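Local coordinates for protein histone-lysine N-methyltransferase SETMAR (Homo sapiens, PDB 3F2K) that joins a histone lysine methyltransferase to a mariner transposase domain, the part described here, and acts in DNA double-strand break repair and restart of stalled replication forks, at residues 11-25 with 211-225. Numbering follows the deposited sequence.
Sequences KNRRFEVSSSLILRN and ISRWQKCVDCNGSYF
Arg14 NH2 is gripped from two sides of the fold: it donates to Ser223 O at 3.0 Å and pairs with Asp160 in a salt bridge. Arg14 NE donates to Gly222 O at 2.9 Å. Both carbonyl acceptors lie near the guanidinium plane, but each is met from above its own carbonyl plane. The Arg14 chain bends at chi3 (45°), which turns NE and NH2 to the tail. Tyr224 CD1 covers one guanidinium face near its rim. NH1 is hydrogen-bonded to Ser158. A leucine in place of Arg14 would probably leave both carbonyls without these donors, and Asp160 without its positive mate. Asn221, with positive phi, is the C-prime residue of the Schellman motif ending helix 202-219, and Gly222 N bonds back to Cys217 O. Gly222 CA makes a CA-H...O contact with Lys11 O at 3.3 Å. Val218 sits as a knob among Phe15, Ser18, Ser19 and Ile22. Leu21 CB sits over one face of the Trp214 indole, 3.5 Å from the six-membered ring centroid, a CH-pi contact. Ile22 CG1 meets Trp214 CB at 3.3 Å. The contact joins the first and last helices of the RNase H-like domain; segments 11-25 and 211-219 cross at -136°. Arg24 forms a salt bridge with Glu150 on outermost strand 150-151.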
loop_
_atom_site.group_PDB
_atom_site.type_symbol
_atom_site.label_atom_id
_atom_site.label_comp_id
_atom_site.label_asym_id
_atom_site.label_seq_id
_atom_site.Cartn_x
_atom_site.Cartn_y
_atom_site.Cartn_z
ATOM N N LYS A 11 18.409 -4.908 -9.208
ATOM C CA LYS A 11 19.116 -4.122 -8.165
ATOM C C LYS A 11 19.396 -2.712 -8.617
ATOM O O LYS A 11 19.290 -1.748 -7.837
ATOM C CB LYS A 11 20.448 -4.808 -7.814
ATOM C CG LYS A 11 20.216 -6.126 -7.042
ATOM C CD LYS A 11 21.541 -6.698 -6.490
ATOM C CE LYS A 11 22.429 -7.184 -7.610
ATOM N NZ LYS A 11 23.596 -7.946 -6.997
ATOM N N ASN A 12 19.811 -2.593 -9.877
ATOM C CA ASN A 12 20.018 -1.245 -10.459
ATOM C C ASN A 12 18.770 -0.366 -10.402
ATOM O O ASN A 12 18.857 0.776 -9.982
ATOM C CB ASN A 12 20.555 -1.354 -11.892
ATOM C CG ASN A 12 21.975 -1.906 -11.920
ATOM O OD1 ASN A 12 22.607 -2.065 -10.870
ATOM N ND2 ASN A 12 22.455 -2.247 -13.113
ATOM N N ARG A 13 17.628 -0.908 -10.830
ATOM C CA ARG A 13 16.368 -0.175 -10.721
ATOM C C ARG A 13 16.023 0.232 -9.281
ATOM O O ARG A 13 15.575 1.352 -9.036
ATOM C CB ARG A 13 15.231 -1.049 -11.256
ATOM C CG ARG A 13 13.905 -0.288 -11.351
ATOM C CD ARG A 13 13.947 0.828 -12.408
ATOM N NE ARG A 13 12.620 1.467 -12.493
ATOM C CZ ARG A 13 12.431 2.776 -12.503
ATOM N NH1 ARG A 13 13.473 3.579 -12.502
ATOM N NH2 ARG A 13 11.192 3.276 -12.554
ATOM N N ARG A 14 16.188 -0.697 -8.332
ATOM C CA ARG A 14 15.971 -0.408 -6.898
ATOM C C ARG A 14 16.888 0.697 -6.431
ATOM O O ARG A 14 16.415 1.634 -5.739
ATOM C CB ARG A 14 16.171 -1.646 -5.980
ATOM C CG ARG A 14 15.124 -2.746 -6.249
ATOM C CD ARG A 14 15.496 -4.086 -5.569
ATOM N NE ARG A 14 15.938 -3.897 -4.183
ATOM C CZ ARG A 14 15.157 -3.873 -3.098
ATOM N NH1 ARG A 14 13.799 -3.888 -3.202
ATOM N NH2 ARG A 14 15.747 -3.721 -1.904
ATOM N N PHE A 15 18.146 0.637 -6.851
ATOM C CA PHE A 15 19.117 1.628 -6.381
ATOM C C PHE A 15 18.734 2.987 -6.972
ATOM O O PHE A 15 18.706 3.956 -6.244
ATOM C CB PHE A 15 20.531 1.243 -6.797
ATOM C CG PHE A 15 21.602 2.222 -6.360
ATOM C CD1 PHE A 15 22.448 1.886 -5.311
ATOM C CD2 PHE A 15 21.770 3.455 -7.009
ATOM C CE1 PHE A 15 23.452 2.774 -4.858
ATOM C CE2 PHE A 15 22.764 4.377 -6.585
ATOM C CZ PHE A 15 23.643 4.020 -5.531
ATOM N N GLU A 16 18.425 3.021 -8.274
ATOM C CA GLU A 16 18.116 4.247 -9.004
ATOM C C GLU A 16 16.905 4.925 -8.358
ATOM O O GLU A 16 16.965 6.114 -7.964
ATOM C CB GLU A 16 17.894 3.891 -10.503
ATOM C CG GLU A 16 17.669 5.059 -11.564
ATOM C CD GLU A 16 17.280 4.540 -13.043
ATOM O OE1 GLU A 16 16.657 3.444 -13.245
ATOM O OE2 GLU A 16 17.573 5.268 -14.048
ATOM N N VAL A 17 15.834 4.165 -8.211
ATOM C CA VAL A 17 14.580 4.733 -7.603
ATOM C C VAL A 17 14.781 5.180 -6.180
ATOM O O VAL A 17 14.357 6.272 -5.823
ATOM C CB VAL A 17 13.417 3.722 -7.636
ATOM C CG1 VAL A 17 12.257 4.292 -6.911
ATOM C CG2 VAL A 17 12.997 3.413 -9.068
ATOM N N SER A 18 15.464 4.368 -5.379
ATOM C CA SER A 18 15.773 4.724 -3.988
ATOM C C SER A 18 16.540 6.002 -3.869
ATOM O O SER A 18 16.144 6.901 -3.130
ATOM C CB SER A 18 16.521 3.588 -3.272
ATOM O OG SER A 18 15.585 2.508 -3.069
ATOM N N SER A 19 17.659 6.072 -4.597
ATOM C CA SER A 19 18.529 7.244 -4.539
ATOM C C SER A 19 17.764 8.527 -4.969
ATOM O O SER A 19 17.861 9.598 -4.307
ATOM C CB SER A 19 19.798 7.002 -5.429
ATOM O OG SER A 19 20.568 8.226 -5.580
ATOM N N SER A 20 16.986 8.400 -6.024
ATOM C CA SER A 20 16.225 9.519 -6.614
ATOM C C SER A 20 15.156 10.008 -5.674
ATOM O O SER A 20 15.002 11.235 -5.503
ATOM C CB SER A 20 15.649 9.108 -7.970
ATOM O OG SER A 20 16.700 9.052 -8.907
ATOM N N LEU A 21 14.496 9.077 -4.973
ATOM C CA LEU A 21 13.427 9.431 -4.019
ATOM C C LEU A 21 13.947 10.059 -2.755
ATOM O O LEU A 21 13.333 10.998 -2.231
ATOM C CB LEU A 21 12.500 8.224 -3.672
ATOM C CG LEU A 21 11.627 7.783 -4.863
ATOM C CD1 LEU A 21 10.702 6.584 -4.545
ATOM C CD2 LEU A 21 10.801 8.954 -5.487
ATOM N N ILE A 22 15.080 9.582 -2.266
ATOM C CA ILE A 22 15.688 10.252 -1.130
ATOM C C ILE A 22 16.031 11.710 -1.488
ATOM O O ILE A 22 15.709 12.580 -0.703
ATOM C CB ILE A 22 16.995 9.582 -0.624
ATOM C CG1 ILE A 22 16.740 8.162 -0.227
ATOM C CG2 ILE A 22 17.545 10.324 0.614
ATOM C CD1 ILE A 22 18.135 7.328 -0.011
ATOM N N LEU A 23 16.694 11.948 -2.618
ATOM C CA LEU A 23 17.030 13.319 -3.051
ATOM C C LEU A 23 15.793 14.168 -3.317
ATOM O O LEU A 23 15.721 15.336 -2.856
ATOM C CB LEU A 23 17.950 13.288 -4.256
ATOM C CG LEU A 23 19.373 12.759 -3.958
ATOM C CD1 LEU A 23 19.901 12.353 -5.340
ATOM C CD2 LEU A 23 20.123 13.985 -3.406
ATOM N N ARG A 24 14.774 13.572 -3.983
ATOM C CA ARG A 24 13.512 14.296 -4.164
ATOM C C ARG A 24 12.909 14.786 -2.820
ATOM O O ARG A 24 12.515 15.961 -2.671
ATOM C CB ARG A 24 12.481 13.439 -4.937
ATOM C CG ARG A 24 11.163 14.232 -5.144
ATOM C CD ARG A 24 10.172 13.434 -6.029
ATOM N NE ARG A 24 8.855 14.069 -6.051
ATOM C CZ ARG A 24 7.770 13.617 -6.675
ATOM N NH1 ARG A 24 7.807 12.496 -7.412
ATOM N NH2 ARG A 24 6.627 14.336 -6.557
ATOM N N ASN A 25 12.797 13.881 -1.858
ATOM C CA ASN A 25 12.228 14.272 -0.580
ATOM C C ASN A 25 13.110 15.309 0.141
ATOM O O ASN A 25 12.577 16.181 0.832
ATOM C CB ASN A 25 12.062 13.060 0.300
ATOM C CG ASN A 25 11.172 13.301 1.465
ATOM O OD1 ASN A 25 9.976 13.587 1.306
ATOM N ND2 ASN A 25 11.728 13.145 2.679
ATOM N N ILE A 211 12.257 6.799 4.147
ATOM C CA ILE A 211 13.559 7.434 3.965
ATOM C C ILE A 211 14.684 6.496 4.378
ATOM O O ILE A 211 15.665 6.274 3.631
ATOM C CB ILE A 211 13.660 8.736 4.750
ATOM C CG1 ILE A 211 12.521 9.652 4.302
ATOM C CG2 ILE A 211 15.000 9.436 4.422
ATOM C CD1 ILE A 211 12.735 10.043 2.878
ATOM N N SER A 212 14.511 5.903 5.537
ATOM C CA SER A 212 15.538 4.962 6.037
ATOM C C SER A 212 15.684 3.721 5.140
ATOM O O SER A 212 16.828 3.245 4.898
ATOM C CB SER A 212 15.319 4.611 7.530
ATOM O OG SER A 212 14.116 3.902 7.734
ATOM N N ARG A 213 14.571 3.226 4.596
ATOM C CA ARG A 213 14.598 2.058 3.726
ATOM C C ARG A 213 15.198 2.378 2.341
ATOM O O ARG A 213 15.980 1.550 1.788
ATOM C CB ARG A 213 13.201 1.503 3.536
ATOM C CG ARG A 213 12.738 0.795 4.831
ATOM C CD ARG A 213 11.375 0.242 4.628
ATOM N NE ARG A 213 11.015 -0.532 5.812
ATOM C CZ ARG A 213 11.023 -1.858 5.895
ATOM N NH1 ARG A 213 11.322 -2.604 4.836
ATOM N NH2 ARG A 213 10.711 -2.448 7.073
ATOM N N TRP A 214 14.831 3.534 1.757
ATOM C CA TRP A 214 15.572 3.964 0.547
ATOM C C TRP A 214 17.083 3.994 0.764
ATOM O O TRP A 214 17.881 3.534 -0.109
ATOM C CB TRP A 214 15.081 5.316 0.000
ATOM C CG TRP A 214 13.627 5.204 -0.478
ATOM C CD1 TRP A 214 12.994 4.129 -1.002
ATOM C CD2 TRP A 214 12.658 6.269 -0.414
ATOM N NE1 TRP A 214 11.644 4.461 -1.297
ATOM C CE2 TRP A 214 11.450 5.785 -0.969
ATOM C CE3 TRP A 214 12.722 7.593 0.011
ATOM C CZ2 TRP A 214 10.282 6.582 -1.035
ATOM C CZ3 TRP A 214 11.576 8.388 -0.063
ATOM C CH2 TRP A 214 10.371 7.870 -0.585
ATOM N N GLN A 215 17.486 4.538 1.904
ATOM C CA GLN A 215 18.927 4.668 2.175
ATOM C C GLN A 215 19.596 3.332 2.366
ATOM O O GLN A 215 20.730 3.121 1.924
ATOM C CB GLN A 215 19.208 5.579 3.387
ATOM C CG GLN A 215 20.735 5.937 3.547
ATOM C CD GLN A 215 21.293 6.615 2.323
ATOM O OE1 GLN A 215 20.790 7.659 1.902
ATOM N NE2 GLN A 215 22.351 6.037 1.726
ATOM N N LYS A 216 18.897 2.419 3.004
ATOM C CA LYS A 216 19.482 1.088 3.250
ATOM C C LYS A 216 19.648 0.388 1.927
ATOM O O LYS A 216 20.660 -0.326 1.683
ATOM C CB LYS A 216 18.580 0.278 4.157
ATOM C CG LYS A 216 18.618 0.709 5.634
ATOM C CD LYS A 216 17.784 -0.284 6.395
ATOM C CE LYS A 216 17.420 0.237 7.771
ATOM N NZ LYS A 216 16.842 -0.968 8.475
ATOM N N CYS A 217 18.682 0.642 1.023
ATOM C CA CYS A 217 18.714 0.074 -0.324
ATOM C C CYS A 217 19.915 0.639 -1.082
ATOM O O CYS A 217 20.715 -0.138 -1.633
ATOM C CB CYS A 217 17.392 0.317 -1.074
ATOM S SG CYS A 217 17.459 -0.342 -2.798
ATOM N N VAL A 218 20.128 1.957 -0.968
ATOM C CA VAL A 218 21.322 2.573 -1.585
ATOM C C VAL A 218 22.619 1.973 -0.961
ATOM O O VAL A 218 23.611 1.638 -1.709
ATOM C CB VAL A 218 21.249 4.113 -1.456
ATOM C CG1 VAL A 218 22.618 4.764 -1.852
ATOM C CG2 VAL A 218 20.098 4.696 -2.400
ATOM N N ASP A 219 22.605 1.824 0.366
ATOM C CA ASP A 219 23.791 1.330 1.112
ATOM C C ASP A 219 24.190 -0.078 0.670
ATOM O O ASP A 219 25.393 -0.433 0.694
ATOM C CB ASP A 219 23.594 1.375 2.616
ATOM C CG ASP A 219 23.564 2.801 3.193
ATOM O OD1 ASP A 219 24.106 3.738 2.579
ATOM O OD2 ASP A 219 22.985 2.959 4.294
ATOM N N CYS A 220 23.186 -0.880 0.307
ATOM C CA CYS A 220 23.370 -2.257 -0.147
ATOM C C CYS A 220 23.413 -2.378 -1.682
ATOM O O CYS A 220 23.281 -3.460 -2.238
ATOM C CB CYS A 220 22.216 -3.099 0.416
ATOM S SG CYS A 220 22.204 -3.204 2.213
ATOM N N ASN A 221 23.651 -1.253 -2.351
ATOM C CA ASN A 221 23.822 -1.182 -3.819
ATOM C C ASN A 221 22.614 -1.767 -4.587
ATOM O O ASN A 221 22.758 -2.324 -5.683
ATOM C CB ASN A 221 25.175 -1.847 -4.252
ATOM C CG ASN A 221 26.329 -1.335 -3.449
ATOM O OD1 ASN A 221 26.973 -2.074 -2.666
ATOM N ND2 ASN A 221 26.535 -0.053 -3.534
ATOM N N GLY A 222 21.426 -1.603 -4.022
ATOM C CA GLY A 222 20.246 -1.998 -4.736
ATOM C C GLY A 222 19.812 -3.399 -4.341
ATOM O O GLY A 222 18.745 -3.808 -4.735
ATOM N N SER A 223 20.581 -4.088 -3.465
ATOM C CA SER A 223 20.153 -5.411 -2.976
ATOM C C SER A 223 19.068 -5.260 -1.910
ATOM O O SER A 223 18.724 -4.160 -1.548
ATOM C CB SER A 223 21.347 -6.277 -2.385
ATOM O OG SER A 223 22.374 -6.314 -3.363
ATOM N N TYR A 224 18.554 -6.391 -1.433
ATOM C CA TYR A 224 17.762 -6.410 -0.232
ATOM C C TYR A 224 18.654 -6.037 0.936
ATOM O O TYR A 224 19.900 -6.131 0.820
ATOM C CB TYR A 224 17.132 -7.766 -0.002
ATOM C CG TYR A 224 16.098 -8.090 -1.085
ATOM C CD1 TYR A 224 15.070 -7.153 -1.431
ATOM C CD2 TYR A 224 16.167 -9.280 -1.797
ATOM C CE1 TYR A 224 14.147 -7.424 -2.436
ATOM C CE2 TYR A 224 15.202 -9.594 -2.806
ATOM C CZ TYR A 224 14.172 -8.651 -3.112
ATOM O OH TYR A 224 13.230 -8.912 -4.138
ATOM N N PHE A 225 18.019 -5.640 2.022
ATOM C CA PHE A 225 18.730 -5.099 3.232
ATOM C C PHE A 225 18.139 -5.561 4.614
ATOM O O PHE A 225 17.021 -6.190 4.663
ATOM C CB PHE A 225 18.788 -3.562 3.183
ATOM C CG PHE A 225 17.401 -2.915 3.003
ATOM C CD1 PHE A 225 16.531 -2.830 4.082
ATOM C CD2 PHE A 225 16.946 -2.558 1.727
ATOM C CE1 PHE A 225 15.228 -2.314 3.901
ATOM C CE2 PHE A 225 15.686 -2.033 1.532
ATOM C CZ PHE A 225 14.826 -1.884 2.618
#